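Local coordinates for putative snRNP Sm-like protein (Pyrococcus abyssi, PDB 1H64), which forms a heptamer of the Sm fold, the archaeal relative of the spliceosomal snRNP core, and probably binds RNA, at residues F25-R30 with L42-I48. Sequence-based numbering, arbitrary orientation.
Sequences FEFRGR and LADAEMI
Leu42 reaches back across Gly29 with CD1, which ends 4.1 Å from Phe27 CB, in a core that Val17 and Ile62 help to build. Ala43 and Arg30 form an antiparallel hydrogen-bonded pair, Ala43 N meeting Arg30 O at 2.8 Å, and Ala43 CB touches NH2 of the bent arginine chain. At Asp44 the backbone turns a corner with positive phi (49°); its OD2 stays 4.2 Å from Arg30 NH2, near the guanidinium plane but too far for a salt bridge. The register slips by one residue here, a beta bulge that sets Ala45 opposite Gly29, their CA atoms 4.3 Å apart. Such a sharply bent antiparallel sheet, in which strand 25-34 pairs first with 45-49 and then with 40-42, is the hallmark of the Sm fold. Glu46 exchanges two backbone hydrogen bonds with Arg28. On the opposite face from Glu46, with CG anti to the backbone N (chi1 172°), the Met47 chain runs alongside Phe27, and its bend at chi3 brings CE to 3.6 Å from Phe27 CZ. Phe25 and Met47 pack on a neighbouring subunit, against its Leu68 and Ile20. Ile48 N donates to Glu26 O at 2.7 Å, and its CB rests against Glu26 CG.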
loop_
_atom_site.group_PDB
_atom_site.type_symbol
_atom_site.label_atom_id
_atom_site.label_comp_id
_atom_site.label_asym_id
_atom_site.label_seq_id
_atom_site.Cartn_x
_atom_site.Cartn_y
_atom_site.Cartn_z
ATOM N N PHE C 25 -16.052 1.243 -10.387
ATOM C CA PHE C 25 -17.110 1.207 -9.397
ATOM C C PHE C 25 -17.270 2.664 -8.925
ATOM O O PHE C 25 -16.269 3.363 -8.749
ATOM C CB PHE C 25 -16.591 0.308 -8.280
ATOM C CG PHE C 25 -17.545 0.078 -7.169
ATOM C CD1 PHE C 25 -18.748 -0.575 -7.389
ATOM C CD2 PHE C 25 -17.195 0.437 -5.875
ATOM C CE1 PHE C 25 -19.584 -0.869 -6.329
ATOM C CE2 PHE C 25 -18.021 0.151 -4.809
ATOM C CZ PHE C 25 -19.212 -0.506 -5.033
ATOM N N GLU C 26 -18.496 3.138 -8.713
ATOM C CA GLU C 26 -18.645 4.528 -8.286
ATOM C C GLU C 26 -19.802 4.900 -7.377
ATOM O O GLU C 26 -20.733 4.124 -7.178
ATOM C CB GLU C 26 -18.649 5.453 -9.514
ATOM C CG GLU C 26 -19.421 4.942 -10.720
ATOM C CD GLU C 26 -19.180 5.787 -11.969
ATOM O OE1 GLU C 26 -18.012 5.899 -12.399
ATOM O OE2 GLU C 26 -20.153 6.340 -12.525
ATOM N N PHE C 27 -19.703 6.087 -6.788
ATOM C CA PHE C 27 -20.748 6.601 -5.926
ATOM C C PHE C 27 -21.182 7.943 -6.488
ATOM O O PHE C 27 -20.378 8.662 -7.089
ATOM C CB PHE C 27 -20.262 6.824 -4.496
ATOM C CG PHE C 27 -20.070 5.568 -3.701
ATOM C CD1 PHE C 27 -18.792 5.110 -3.403
ATOM C CD2 PHE C 27 -21.164 4.871 -3.200
ATOM C CE1 PHE C 27 -18.604 3.983 -2.615
ATOM C CE2 PHE C 27 -20.987 3.739 -2.407
ATOM C CZ PHE C 27 -19.704 3.295 -2.114
ATOM N N ARG C 28 -22.462 8.263 -6.318
ATOM C CA ARG C 28 -22.981 9.549 -6.767
ATOM C C ARG C 28 -23.874 10.045 -5.652
ATOM O O ARG C 28 -24.624 9.273 -5.055
ATOM C CB ARG C 28 -23.769 9.416 -8.078
ATOM C CG ARG C 28 -23.018 8.665 -9.164
ATOM C CD ARG C 28 -23.402 9.140 -10.561
ATOM N NE ARG C 28 -22.873 10.475 -10.841
ATOM C CZ ARG C 28 -22.879 11.050 -12.039
ATOM N NH1 ARG C 28 -23.388 10.412 -13.084
ATOM N NH2 ARG C 28 -22.374 12.265 -12.193
ATOM N N GLY C 29 -23.768 11.333 -5.338
ATOM C CA GLY C 29 -24.580 11.888 -4.275
ATOM C C GLY C 29 -24.297 13.361 -4.096
ATOM O O GLY C 29 -23.532 13.949 -4.862
ATOM N N ARG C 30 -24.935 13.967 -3.105
ATOM C CA ARG C 30 -24.727 15.377 -2.849
ATOM C C ARG C 30 -23.578 15.512 -1.848
ATOM O O ARG C 30 -23.618 14.931 -0.768
ATOM C CB ARG C 30 -26.006 16.008 -2.280
ATOM C CG ARG C 30 -25.930 17.523 -2.092
ATOM C CD ARG C 30 -27.289 18.102 -1.724
ATOM N NE ARG C 30 -27.945 17.321 -0.684
ATOM C CZ ARG C 30 -27.905 17.600 0.614
ATOM N NH1 ARG C 30 -27.239 18.660 1.052
ATOM N NH2 ARG C 30 -28.519 16.801 1.477
ATOM N N LEU C 42 -21.267 12.055 1.473
ATOM C CA LEU C 42 -22.313 12.318 0.497
ATOM C C LEU C 42 -23.660 12.063 1.160
ATOM O O LEU C 42 -23.761 11.237 2.083
ATOM C CB LEU C 42 -22.185 11.381 -0.703
ATOM C CG LEU C 42 -20.859 11.339 -1.453
ATOM C CD1 LEU C 42 -20.989 10.349 -2.594
ATOM C CD2 LEU C 42 -20.508 12.703 -1.983
ATOM N N ALA C 43 -24.672 12.798 0.704
ATOM C CA ALA C 43 -26.043 12.645 1.199
ATOM C C ALA C 43 -26.879 12.110 0.023
ATOM O O ALA C 43 -26.576 12.404 -1.138
ATOM C CB ALA C 43 -26.589 14.000 1.678
ATOM N N ASP C 44 -27.914 11.328 0.332
ATOM C CA ASP C 44 -28.792 10.731 -0.689
ATOM C C ASP C 44 -27.936 10.072 -1.757
ATOM O O ASP C 44 -28.056 10.371 -2.938
ATOM C CB ASP C 44 -29.687 11.794 -1.343
ATOM C CG ASP C 44 -30.532 12.549 -0.333
ATOM O OD1 ASP C 44 -31.101 11.907 0.579
ATOM O OD2 ASP C 44 -30.633 13.786 -0.456
ATOM N N ALA C 45 -27.086 9.146 -1.328
ATOM C CA ALA C 45 -26.159 8.483 -2.233
ATOM C C ALA C 45 -26.615 7.156 -2.813
ATOM O O ALA C 45 -27.481 6.477 -2.260
ATOM C CB ALA C 45 -24.804 8.278 -1.522
ATOM N N GLU C 46 -25.977 6.797 -3.921
ATOM C CA GLU C 46 -26.221 5.538 -4.596
ATOM C C GLU C 46 -24.893 4.958 -5.095
ATOM O O GLU C 46 -24.022 5.684 -5.587
ATOM C CB GLU C 46 -27.197 5.736 -5.762
ATOM C CG GLU C 46 -26.746 6.735 -6.811
ATOM C CD GLU C 46 -27.916 7.491 -7.437
ATOM O OE1 GLU C 46 -28.553 8.297 -6.727
ATOM O OE2 GLU C 46 -28.197 7.278 -8.632
ATOM N N MET C 47 -24.727 3.655 -4.921
ATOM C CA MET C 47 -23.535 2.978 -5.398
ATOM C C MET C 47 -23.856 2.500 -6.807
ATOM O O MET C 47 -24.881 1.837 -7.041
ATOM C CB MET C 47 -23.194 1.795 -4.495
ATOM C CG MET C 47 -22.076 0.924 -5.032
ATOM S SD MET C 47 -21.890 -0.558 -4.028
ATOM C CE MET C 47 -21.352 0.164 -2.479
ATOM N N ILE C 48 -23.001 2.857 -7.753
ATOM C CA ILE C 48 -23.200 2.469 -9.138
ATOM C C ILE C 48 -22.168 1.429 -9.558
ATOM O O ILE C 48 -20.969 1.614 -9.341
ATOM C CB ILE C 48 -23.091 3.692 -10.072
ATOM C CG1 ILE C 48 -24.183 4.712 -9.718
ATOM C CG2 ILE C 48 -23.192 3.258 -11.520
ATOM C CD1 ILE C 48 -25.586 4.152 -9.764
#